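Long-range contacts in RsfP (Uncultured bacterium, PDB 4GLJ), which probably cleaves methylthioadenosine with phosphate, as a methylthioadenosine phosphorylase of the phosphorylase superfamily, and binds the dye rhodamine B: residues K107-M111 / N241-N245; S97-Q103 / A193-T199; L24-A29 / Q250-K254. One frame throughout, in Å; residues are numbered along the deposited sequence.

Contact 1 (K107-M111 / N241-N245). With RHB (N-[9-(2-carboxyphenyl)-6-(diethylamino)-3H-xanthen-3-ylidene]-N-ethylethanaminium), chain B.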
loop_
_atom_site.group_PDB
_atom_site.type_symbol
_atom_site.label_atom_id
_atom_site.label_comp_id
_atom_site.label_asym_id
_atom_site.label_seq_id
_atom_site.Cartn_x
_atom_site.Cartn_y
_atom_site.Cartn_z
ATOM N N LYS A 107 -27.100 -8.244 4.173
ATOM C CA LYS A 107 -27.932 -7.566 3.163
ATOM C C LYS A 107 -28.047 -6.045 3.369
ATOM O O LYS A 107 -27.908 -5.541 4.516
ATOM C CB LYS A 107 -29.377 -8.174 3.171
ATOM C CG LYS A 107 -29.377 -9.537 2.530
ATOM C CD LYS A 107 -30.477 -10.409 3.104
ATOM C CE LYS A 107 -30.615 -11.693 2.303
ATOM N NZ LYS A 107 -29.348 -12.449 2.073
ATOM N N PRO A 108 -28.331 -5.290 2.286
ATOM C CA PRO A 108 -28.599 -3.838 2.454
ATOM C C PRO A 108 -29.645 -3.559 3.534
ATOM O O PRO A 108 -30.659 -4.258 3.623
ATOM C CB PRO A 108 -29.093 -3.410 1.081
ATOM C CG PRO A 108 -28.346 -4.358 0.157
ATOM C CD PRO A 108 -28.292 -5.690 0.864
ATOM N N LEU A 109 -29.376 -2.534 4.333
ATOM C CA LEU A 109 -30.130 -2.173 5.538
ATOM C C LEU A 109 -29.829 -3.033 6.772
ATOM O O LEU A 109 -30.281 -2.714 7.871
ATOM C CB LEU A 109 -31.657 -2.133 5.296
ATOM C CG LEU A 109 -32.204 -1.350 4.115
ATOM C CD1 LEU A 109 -33.699 -1.428 4.299
ATOM C CD2 LEU A 109 -31.741 0.084 4.036
ATOM N N ASP A 110 -29.046 -4.101 6.629
ATOM C CA ASP A 110 -28.558 -4.761 7.822
ATOM C C ASP A 110 -27.500 -3.863 8.453
ATOM O O ASP A 110 -26.860 -2.980 7.767
ATOM C CB ASP A 110 -27.903 -6.092 7.524
ATOM C CG ASP A 110 -28.898 -7.201 7.181
ATOM O OD1 ASP A 110 -30.147 -7.015 7.303
ATOM O OD2 ASP A 110 -28.371 -8.277 6.734
ATOM N N MET A 111 -27.284 -4.090 9.749
ATOM C CA MET A 111 -26.068 -3.563 10.402
ATOM C C MET A 111 -25.149 -4.684 10.802
ATOM O O MET A 111 -25.586 -5.842 10.944
ATOM C CB MET A 111 -26.424 -2.690 11.595
ATOM C CG MET A 111 -27.541 -1.682 11.246
ATOM S SD MET A 111 -27.785 -0.506 12.598
ATOM C CE MET A 111 -29.236 0.392 12.048
ATOM N N ASN A 241 -31.687 4.072 0.671
ATOM C CA ASN A 241 -31.323 3.097 1.701
ATOM C C ASN A 241 -30.156 3.595 2.608
ATOM O O ASN A 241 -30.116 3.310 3.817
ATOM C CB ASN A 241 -31.256 1.646 1.122
ATOM C CG ASN A 241 -29.844 1.127 0.880
ATOM O OD1 ASN A 241 -28.919 1.382 1.661
ATOM N ND2 ASN A 241 -29.688 0.328 -0.186
ATOM N N LEU A 242 -29.248 4.393 2.046
ATOM C CA LEU A 242 -28.259 5.129 2.863
ATOM C C LEU A 242 -28.988 6.118 3.850
ATOM O O LEU A 242 -28.578 6.342 4.979
ATOM C CB LEU A 242 -27.282 5.838 1.900
ATOM C CG LEU A 242 -26.087 6.724 2.274
ATOM C CD1 LEU A 242 -25.033 5.954 3.039
ATOM C CD2 LEU A 242 -25.475 7.294 0.992
ATOM N N MET A 243 -30.116 6.672 3.416
ATOM C CA MET A 243 -30.834 7.579 4.291
ATOM C C MET A 243 -31.641 6.802 5.321
ATOM O O MET A 243 -31.720 7.220 6.464
ATOM C CB MET A 243 -31.652 8.603 3.504
ATOM C CG MET A 243 -30.959 9.964 3.479
ATOM S SD MET A 243 -31.146 10.907 1.944
ATOM C CE MET A 243 -30.327 12.479 2.315
ATOM N N LYS A 244 -32.182 5.650 4.938
ATOM C CA LYS A 244 -32.882 4.827 5.906
ATOM C C LYS A 244 -31.933 4.233 6.963
ATOM O O LYS A 244 -32.220 4.249 8.165
ATOM C CB LYS A 244 -33.728 3.736 5.244
ATOM C CG LYS A 244 -34.450 2.927 6.333
ATOM C CD LYS A 244 -35.379 1.833 5.819
ATOM C CE LYS A 244 -36.739 2.374 5.413
ATOM N NZ LYS A 244 -37.484 1.343 4.630
ATOM N N ASN A 245 -30.781 3.734 6.514
ATOM C CA ASN A 245 -29.717 3.258 7.399
ATOM C C ASN A 245 -29.332 4.293 8.422
ATOM O O ASN A 245 -29.319 3.995 9.612
ATOM C CB ASN A 245 -28.462 2.916 6.595
ATOM C CG ASN A 245 -28.484 1.514 6.079
ATOM O OD1 ASN A 245 -28.946 0.623 6.776
ATOM N ND2 ASN A 245 -27.954 1.297 4.890
HETATM O O2 RHB B . -23.557 10.494 -3.883
HETATM C C26 RHB B . -23.675 9.730 -4.860
HETATM C C19 RHB B . -23.121 8.343 -4.818
HETATM C C14 RHB B . -22.613 7.686 -3.698
HETATM C C15 RHB B . -22.159 6.383 -3.854
HETATM C C16 RHB B . -22.186 5.725 -5.068
HETATM C C17 RHB B . -22.678 6.379 -6.171
HETATM C C18 RHB B . -23.148 7.676 -6.027
HETATM C C9 RHB B . -22.491 8.200 -2.297
HETATM C C8 RHB B . -21.490 7.515 -1.425
HETATM C C13 RHB B . -20.704 6.469 -1.888
HETATM C C12 RHB B . -19.765 5.830 -1.074
HETATM C C11 RHB B . -19.575 6.253 0.221
HETATM N N1 RHB B . -18.676 5.594 1.090
HETATM C C35 RHB B . -18.913 4.169 0.793
HETATM C C36 RHB B . -20.421 3.996 0.698
HETATM C C22 RHB B . -17.225 5.942 1.094
HETATM C C23 RHB B . -16.954 7.065 2.108
HETATM C C10 RHB B . -20.391 7.278 0.680
HETATM C C7 RHB B . -21.323 7.917 -0.129
HETATM O O1 RHB B . -22.079 8.945 0.375
HETATM C C1 RHB B . -23.027 9.621 -0.346
HETATM C C2 RHB B . -23.286 9.306 -1.673
HETATM C C6 RHB B . -23.719 10.643 0.286
HETATM C C5 RHB B . -24.681 11.371 -0.387
HETATM C C4 RHB B . -24.953 11.072 -1.715
HETATM C C3 RHB B . -24.260 10.041 -2.356
HETATM N N2 RHB B . -25.369 12.386 0.303
HETATM C C24 RHB B . -24.484 13.510 0.673
HETATM C C25 RHB B . -25.063 14.199 1.893
HETATM C C33 RHB B . -26.537 12.846 -0.477
HETATM C C34 RHB B . -27.568 13.414 0.480
HETATM O O3 RHB B . -24.288 10.073 -5.889
HETATM O O HOH W 1 -30.769 0.093 8.583
#
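L109 and N245 mark the closest backbone approach, with their CA atoms 5.8 Å apart. L109 sits in a type II beta turn from K107 to D110, which leads into strand 111-119. N245 lies on helix 237-263, so the contact sets a turn against a helix flank in the phosphorylase-superfamily fold. The turn is closed by D110 N bonding to K107 O at 2.8 Å. L109 takes a left-handed backbone conformation (phi 78°), as expected at the third position of such a turn. L109 has the largest share of the contact. Its CG stands anti to the carbonyl carbon (chi1 -50°), and the two methyls land on different helix residues. CD2 presses on CB of N241 at 3.3 Å, a tight fit, while CD1 rests on CD of K244 at 4.0 Å. K244 NZ goes on to a salt bridge with D162. P108 CB touches ND2 of N241, and that amide nitrogen donates to T221 O. The N245 amide is held at both ends. Its ND2 bonds to V220 O, on strand 213-221, so helix, turn and strand meet here. From the same helix, L242 CD2 and M243 CE reach the bound rhodamine B. At its other end, N245 OD1 accepts from a water at 2.6 Å, and this water also donates to L109 O at 2.9 Å.

Contact 2 (S97-Q103 / A193-T199). With RHB (N-[9-(2-carboxyphenyl)-6-(diethylamino)-3H-xanthen-3-ylidene]-N-ethylethanaminium), chain C; PO4 (phosphate ion), chain D.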
loop_
_atom_site.group_PDB
_atom_site.type_symbol
_atom_site.label_atom_id
_atom_site.label_comp_id
_atom_site.label_asym_id
_atom_site.label_seq_id
_atom_site.Cartn_x
_atom_site.Cartn_y
_atom_site.Cartn_z
ATOM N N SER A 97 -20.465 3.857 10.194
ATOM C CA SER A 97 -19.917 3.862 8.835
ATOM C C SER A 97 -20.721 3.067 7.809
ATOM O O SER A 97 -21.176 1.942 8.113
ATOM C CB SER A 97 -18.545 3.235 8.889
ATOM O OG SER A 97 -17.800 4.091 9.716
ATOM N N ALA A 98 -20.814 3.613 6.588
ATOM C CA ALA A 98 -21.527 2.935 5.506
ATOM C C ALA A 98 -20.535 1.914 4.962
ATOM O O ALA A 98 -19.307 2.232 4.810
ATOM C CB ALA A 98 -21.921 3.913 4.392
ATOM N N VAL A 99 -21.016 0.697 4.696
ATOM C CA VAL A 99 -20.132 -0.336 4.140
ATOM C C VAL A 99 -20.821 -1.098 3.019
ATOM O O VAL A 99 -22.066 -1.058 2.821
ATOM C CB VAL A 99 -19.650 -1.389 5.198
ATOM C CG1 VAL A 99 -18.773 -0.696 6.245
ATOM C CG2 VAL A 99 -20.850 -2.190 5.753
ATOM N N GLY A 100 -19.983 -1.736 2.221
ATOM C CA GLY A 100 -20.476 -2.695 1.250
ATOM C C GLY A 100 -20.408 -4.074 1.817
ATOM O O GLY A 100 -19.530 -4.390 2.604
ATOM N N SER A 101 -21.310 -4.939 1.403
ATOM C CA SER A 101 -21.268 -6.322 1.892
ATOM C C SER A 101 -20.471 -7.214 0.949
ATOM O O SER A 101 -20.606 -7.122 -0.293
ATOM C CB SER A 101 -22.694 -6.916 1.962
ATOM O OG SER A 101 -22.613 -8.363 2.059
ATOM N N LEU A 102 -19.653 -8.074 1.516
ATOM C CA LEU A 102 -18.962 -9.122 0.734
ATOM C C LEU A 102 -19.573 -10.506 0.955
ATOM O O LEU A 102 -19.056 -11.501 0.463
ATOM C CB LEU A 102 -17.473 -9.157 1.169
ATOM C CG LEU A 102 -16.655 -7.872 0.922
ATOM C CD1 LEU A 102 -15.321 -7.884 1.659
ATOM C CD2 LEU A 102 -16.462 -7.677 -0.603
ATOM N N GLN A 103 -20.726 -10.607 1.615
ATOM C CA GLN A 103 -21.253 -11.910 2.005
ATOM C C GLN A 103 -22.768 -11.890 1.735
ATOM O O GLN A 103 -23.488 -10.913 2.077
ATOM C CB GLN A 103 -20.988 -12.177 3.518
ATOM C CG GLN A 103 -19.528 -12.235 3.967
ATOM C CD GLN A 103 -18.769 -13.365 3.258
ATOM O OE1 GLN A 103 -19.384 -14.351 2.879
ATOM N NE2 GLN A 103 -17.447 -13.196 3.020
ATOM N N ALA A 193 -12.829 -11.465 4.558
ATOM C CA ALA A 193 -13.422 -10.240 4.972
ATOM C C ALA A 193 -14.945 -10.319 4.682
ATOM O O ALA A 193 -15.344 -10.963 3.709
ATOM C CB ALA A 193 -12.808 -9.083 4.194
ATOM N N ASP A 194 -15.762 -9.549 5.423
ATOM C CA ASP A 194 -17.223 -9.647 5.358
ATOM C C ASP A 194 -17.880 -8.362 4.835
ATOM O O ASP A 194 -18.927 -8.421 4.198
ATOM C CB ASP A 194 -17.740 -9.941 6.774
ATOM C CG ASP A 194 -17.238 -11.299 7.284
ATOM O OD1 ASP A 194 -16.534 -11.348 8.321
ATOM O OD2 ASP A 194 -17.519 -12.330 6.589
ATOM N N ILE A 195 -17.263 -7.233 5.142
ATOM C CA ILE A 195 -17.727 -5.913 4.753
ATOM C C ILE A 195 -16.480 -5.069 4.360
ATOM O O ILE A 195 -15.374 -5.348 4.811
ATOM C CB ILE A 195 -18.523 -5.232 5.873
ATOM C CG1 ILE A 195 -17.663 -5.040 7.148
ATOM C CG2 ILE A 195 -19.817 -6.043 6.149
ATOM C CD1 ILE A 195 -18.342 -4.340 8.333
ATOM N N ILE A 196 -16.728 -4.054 3.541
ATOM C CA ILE A 196 -15.755 -3.186 2.978
ATOM C C ILE A 196 -16.108 -1.739 3.186
ATOM O O ILE A 196 -17.236 -1.266 2.852
ATOM C CB ILE A 196 -15.496 -3.523 1.472
ATOM C CG1 ILE A 196 -14.453 -2.536 0.848
ATOM C CG2 ILE A 196 -16.788 -3.533 0.656
ATOM C CD1 ILE A 196 -13.695 -3.229 -0.262
ATOM N N GLY A 197 -15.146 -0.977 3.678
ATOM C CA GLY A 197 -15.389 0.457 3.826
ATOM C C GLY A 197 -14.075 1.207 3.512
ATOM O O GLY A 197 -13.116 0.577 3.081
ATOM N N MET A 198 -14.065 2.546 3.662
ATOM C CA MET A 198 -12.874 3.339 3.247
ATOM C C MET A 198 -12.338 4.179 4.376
ATOM O O MET A 198 -11.371 4.949 4.164
ATOM C CB MET A 198 -13.248 4.228 2.049
ATOM C CG MET A 198 -13.748 3.417 0.834
ATOM S SD MET A 198 -14.044 4.502 -0.568
ATOM C CE MET A 198 -14.612 3.298 -1.740
ATOM N N THR A 199 -12.985 4.112 5.552
ATOM C CA THR A 199 -12.660 5.179 6.547
ATOM C C THR A 199 -12.170 4.703 7.949
ATOM O O THR A 199 -11.543 5.514 8.680
ATOM C CB THR A 199 -13.901 6.106 6.813
ATOM O OG1 THR A 199 -15.011 5.263 7.228
ATOM C CG2 THR A 199 -14.292 6.843 5.595
HETATM O O2 RHB C . -24.115 0.134 -3.098
HETATM C C26 RHB C . -24.898 1.107 -3.184
HETATM C C19 RHB C . -24.380 2.413 -2.645
HETATM C C14 RHB C . -23.037 2.512 -2.382
HETATM C C15 RHB C . -22.515 3.700 -1.885
HETATM C C16 RHB C . -23.332 4.790 -1.610
HETATM C C17 RHB C . -24.696 4.690 -1.856
HETATM C C18 RHB C . -25.206 3.500 -2.364
HETATM C C9 RHB C . -22.116 1.395 -2.698
HETATM C C8 RHB C . -22.291 0.619 -3.944
HETATM C C13 RHB C . -23.366 0.940 -4.762
HETATM C C12 RHB C . -23.585 0.222 -5.925
HETATM C C11 RHB C . -22.729 -0.812 -6.290
HETATM N N1 RHB C . -23.039 -1.481 -7.508
HETATM C C35 RHB C . -23.083 -0.521 -8.631
HETATM C C36 RHB C . -24.506 -0.218 -9.061
HETATM C C22 RHB C . -22.095 -2.570 -7.844
HETATM C C23 RHB C . -21.759 -2.552 -9.326
HETATM C C10 RHB C . -21.636 -1.134 -5.456
HETATM C C7 RHB C . -21.396 -0.410 -4.264
HETATM O O1 RHB C . -20.328 -0.704 -3.399
HETATM C C1 RHB C . -20.099 0.011 -2.215
HETATM C C2 RHB C . -20.962 1.060 -1.837
HETATM C C6 RHB C . -19.022 -0.275 -1.358
HETATM C C5 RHB C . -18.883 0.500 -0.189
HETATM C C4 RHB C . -19.746 1.517 0.171
HETATM C C3 RHB C . -20.797 1.803 -0.669
HETATM N N2 RHB C . -17.806 0.314 0.653
HETATM C C24 RHB C . -16.780 -0.028 -0.309
HETATM C C25 RHB C . -15.595 0.838 0.006
HETATM C C33 RHB C . -17.378 1.652 1.069
HETATM C C34 RHB C . -18.412 2.314 1.967
HETATM O O3 RHB C . -26.061 0.985 -3.661
HETATM P P PO4 D . -18.088 6.345 5.870
HETATM O O1 PO4 D . -18.189 6.479 4.378
HETATM O O2 PO4 D . -19.526 6.148 6.286
HETATM O O3 PO4 D . -17.218 5.165 6.093
HETATM O O4 PO4 D . -17.523 7.588 6.549
#
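Strands 92-101 and 195-197 pair antiparallel in the central mixed sheet of the phosphorylase-superfamily fold, beside the phosphate and dye sites. G100 and I196 form the hydrogen-bonded pair: G100 N gives to I196 O at 2.9 Å, and I196 N gives to G100 O at 3.0 Å. S101 and I195 follow as a non-hydrogen-bonded pair. L102 N then bonds to D194 O at 2.8 Å. V99 CG2 lies across CB of I195 at 3.8 Å, and L102 CD1 packs on A193 CB. S101 OG accepts from Q103 N in an ST turn and is also hydrogen-bonded to L106 O. Q103 bends back at chi2 (-61°), which brings NE2 within bonding distance of A193 O: it donates at 3.1 Å, with that oxygen in the amide plane. Q103 CG lies 3.3 Å from D194 OD2, and D194 OD1 is held by T170 N. A leucine in place of Q103 has no amide to give, and the end of the strand pair would probably be less firmly pinned at A193 O. I196 CG1 and CG2 touch the ethyl carbon C24 of a rhodamine B. The phosphate probably came from the crystallisation liquor, but its place is consistent with a substrate phosphate site. S22, R64 and H65 also bind it. A98 N gives it a nearly straight bond (174°), 2.9 Å to O2.

Contact 3 (L24-A29 / Q250-K254). With RHB (N-[9-(2-carboxyphenyl)-6-(diethylamino)-3H-xanthen-3-ylidene]-N-ethylethanaminium), chain B.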
loop_
_atom_site.group_PDB
_atom_site.type_symbol
_atom_site.label_atom_id
_atom_site.label_comp_id
_atom_site.label_asym_id
_atom_site.label_seq_id
_atom_site.Cartn_x
_atom_site.Cartn_y
_atom_site.Cartn_z
ATOM N N LEU A 24 -24.763 10.508 7.800
ATOM C CA LEU A 24 -24.826 11.155 9.147
ATOM C C LEU A 24 -24.078 12.504 9.318
ATOM O O LEU A 24 -22.893 12.545 9.746
ATOM C CB LEU A 24 -24.306 10.199 10.212
ATOM C CG LEU A 24 -25.163 8.996 10.582
ATOM C CD1 LEU A 24 -24.782 7.850 9.654
ATOM C CD2 LEU A 24 -24.839 8.699 12.050
ATOM N N TYR A 25 -24.803 13.596 9.076
ATOM C CA TYR A 25 -24.243 14.961 9.057
ATOM C C TYR A 25 -24.649 15.693 10.322
ATOM O O TYR A 25 -23.986 16.650 10.723
ATOM C CB TYR A 25 -24.620 15.707 7.742
ATOM C CG TYR A 25 -24.234 14.795 6.585
ATOM C CD1 TYR A 25 -25.161 14.393 5.609
ATOM C CD2 TYR A 25 -22.931 14.236 6.554
ATOM C CE1 TYR A 25 -24.778 13.499 4.592
ATOM C CE2 TYR A 25 -22.538 13.334 5.576
ATOM C CZ TYR A 25 -23.444 12.967 4.601
ATOM O OH TYR A 25 -23.002 12.085 3.647
ATOM N N GLN A 26 -25.706 15.209 10.967
ATOM C CA GLN A 26 -26.024 15.662 12.309
ATOM C C GLN A 26 -26.671 14.622 13.237
ATOM O O GLN A 26 -27.169 13.580 12.788
ATOM C CB GLN A 26 -26.873 16.948 12.276
ATOM C CG GLN A 26 -28.190 16.866 11.540
ATOM C CD GLN A 26 -29.153 17.889 12.087
ATOM O OE1 GLN A 26 -28.797 19.061 12.241
ATOM N NE2 GLN A 26 -30.364 17.450 12.426
ATOM N N MET A 27 -26.620 14.924 14.535
ATOM C CA MET A 27 -27.432 14.257 15.522
ATOM C C MET A 27 -28.559 15.173 16.008
ATOM O O MET A 27 -28.423 15.808 17.045
ATOM C CB MET A 27 -26.586 13.808 16.697
ATOM C CG MET A 27 -25.918 12.480 16.463
ATOM S SD MET A 27 -25.250 11.751 17.977
ATOM C CE MET A 27 -23.990 12.914 18.530
ATOM N N GLN A 28 -29.653 15.207 15.252
ATOM C CA GLN A 28 -30.907 15.932 15.592
ATOM C C GLN A 28 -31.386 15.880 17.068
ATOM O O GLN A 28 -31.793 16.910 17.624
ATOM C CB GLN A 28 -32.040 15.431 14.672
ATOM C CG GLN A 28 -33.443 15.982 14.936
ATOM C CD GLN A 28 -33.674 17.336 14.287
ATOM O OE1 GLN A 28 -32.773 18.178 14.242
ATOM N NE2 GLN A 28 -34.881 17.552 13.776
ATOM N N ALA A 29 -31.352 14.706 17.701
ATOM C CA ALA A 29 -31.950 14.569 19.033
ATOM C C ALA A 29 -31.162 15.225 20.214
ATOM O O ALA A 29 -31.727 15.436 21.293
ATOM C CB ALA A 29 -32.291 13.108 19.325
ATOM N N GLN A 250 -29.299 6.344 14.051
ATOM C CA GLN A 250 -29.601 7.268 15.139
ATOM C C GLN A 250 -30.303 6.606 16.339
ATOM O O GLN A 250 -29.958 6.918 17.500
ATOM C CB GLN A 250 -30.478 8.454 14.669
ATOM C CG GLN A 250 -29.874 9.278 13.537
ATOM C CD GLN A 250 -28.760 10.228 13.984
ATOM O OE1 GLN A 250 -28.435 10.331 15.186
ATOM N NE2 GLN A 250 -28.168 10.938 13.016
ATOM N N GLN A 251 -31.264 5.713 16.067
ATOM C CA GLN A 251 -31.949 4.981 17.171
ATOM C C GLN A 251 -30.993 4.074 17.924
ATOM O O GLN A 251 -30.978 4.030 19.178
ATOM C CB GLN A 251 -33.176 4.186 16.677
ATOM C CG GLN A 251 -34.156 4.990 15.859
ATOM C CD GLN A 251 -34.495 6.306 16.533
ATOM O OE1 GLN A 251 -34.730 6.357 17.762
ATOM N NE2 GLN A 251 -34.523 7.390 15.738
ATOM N N VAL A 252 -30.093 3.439 17.158
ATOM C CA VAL A 252 -29.125 2.569 17.768
ATOM C C VAL A 252 -28.152 3.339 18.659
ATOM O O VAL A 252 -27.878 2.900 19.781
ATOM C CB VAL A 252 -28.367 1.702 16.709
ATOM C CG1 VAL A 252 -27.362 0.793 17.438
ATOM C CG2 VAL A 252 -29.385 0.876 15.859
ATOM N N ILE A 253 -27.606 4.444 18.143
ATOM C CA ILE A 253 -26.730 5.353 18.888
ATOM C C ILE A 253 -27.425 5.828 20.183
ATOM O O ILE A 253 -26.800 5.836 21.265
ATOM C CB ILE A 253 -26.368 6.579 17.975
ATOM C CG1 ILE A 253 -25.323 6.192 16.905
ATOM C CG2 ILE A 253 -25.908 7.813 18.731
ATOM C CD1 ILE A 253 -25.365 7.229 15.764
ATOM N N LYS A 254 -28.683 6.265 20.077
ATOM C CA LYS A 254 -29.434 6.669 21.314
ATOM C C LYS A 254 -29.328 5.588 22.404
ATOM O O LYS A 254 -28.910 5.851 23.526
ATOM C CB LYS A 254 -30.901 7.047 20.998
ATOM C CG LYS A 254 -30.984 8.500 20.627
ATOM C CD LYS A 254 -32.377 9.028 20.235
ATOM C CE LYS A 254 -32.583 8.863 18.735
ATOM N NZ LYS A 254 -33.533 9.875 18.203
HETATM O O2 RHB B . -23.557 10.494 -3.883
HETATM C C26 RHB B . -23.675 9.730 -4.860
HETATM C C19 RHB B . -23.121 8.343 -4.818
HETATM C C14 RHB B . -22.613 7.686 -3.698
HETATM C C15 RHB B . -22.159 6.383 -3.854
HETATM C C16 RHB B . -22.186 5.725 -5.068
HETATM C C17 RHB B . -22.678 6.379 -6.171
HETATM C C18 RHB B . -23.148 7.676 -6.027
HETATM C C9 RHB B . -22.491 8.200 -2.297
HETATM C C8 RHB B . -21.490 7.515 -1.425
HETATM C C13 RHB B . -20.704 6.469 -1.888
HETATM C C12 RHB B . -19.765 5.830 -1.074
HETATM C C11 RHB B . -19.575 6.253 0.221
HETATM N N1 RHB B . -18.676 5.594 1.090
HETATM C C35 RHB B . -18.913 4.169 0.793
HETATM C C36 RHB B . -20.421 3.996 0.698
HETATM C C22 RHB B . -17.225 5.942 1.094
HETATM C C23 RHB B . -16.954 7.065 2.108
HETATM C C10 RHB B . -20.391 7.278 0.680
HETATM C C7 RHB B . -21.323 7.917 -0.129
HETATM O O1 RHB B . -22.079 8.945 0.375
HETATM C C1 RHB B . -23.027 9.621 -0.346
HETATM C C2 RHB B . -23.286 9.306 -1.673
HETATM C C6 RHB B . -23.719 10.643 0.286
HETATM C C5 RHB B . -24.681 11.371 -0.387
HETATM C C4 RHB B . -24.953 11.072 -1.715
HETATM C C3 RHB B . -24.260 10.041 -2.356
HETATM N N2 RHB B . -25.369 12.386 0.303
HETATM C C24 RHB B . -24.484 13.510 0.673
HETATM C C25 RHB B . -25.063 14.199 1.893
HETATM C C33 RHB B . -26.537 12.846 -0.477
HETATM C C34 RHB B . -27.568 13.414 0.480
HETATM O O3 RHB B . -24.288 10.073 -5.889
HETATM O O HOH W 2 -30.511 12.412 16.494
#
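The Q250 side chain crosses that of M27 obliquely and reaches the backbone of Q26, and its flat amide works at both ends. A bend at chi2 (-76°) brings the amide up to the Q26 carbonyl. NE2 donates to Q26 O at 2.8 Å. The donor lies in the carbonyl plane, but the N-H points well off the line to the oxygen (132°). OE1 sits 3.5 Å from CG of M27. The same oxygen accepts from a water at 3.2 Å, and that water takes the N-H of A29 at 2.7 Å. In this phosphorylase-superfamily fold, the contact joins the loop after strand 16-20 to helix 237-263. A small apolar cluster lies beside the amide. L24 CD2 and I253 CD1 meet tip to tip at 4.0 Å, and both side chains also touch V96 on strand 92-101. M27 SD rests against I253 CG2 at 4.1 Å. M27 and I253 share I18 on strand 16-20. Y25 points away from the helix and belongs to a rhodamine B pocket; its ring comes close to an ethyl group of the dye, though the fit there is too tight to be trusted. At the solvent edge, K254 bends at chi3, and its NZ lies 3.6 Å from CB of A29.

From the N terminus, the chain first passes through 24-29, the loop after strand 16-20. Contact 3 closes the longest loop, since 24-29 waits for its partner 250-254 until late in the chain. Contacts 1 and 2 are both nested inside it. They cross each other, because the order is 97-103, 107-111, 193-199, 241-245. Contact 2 is made within the sheet. Contacts 1 and 3 both fasten helix 237-263, the first to the turn before strand 111-119, the second to the early loop. M111 CE touches V252 CG2 at 3.8 Å, joining contacts 1 and 3. L242 CD1 meets A98 CB at 4.0 Å, joining contacts 1 and 2. Contacts 2 and 3 do not touch.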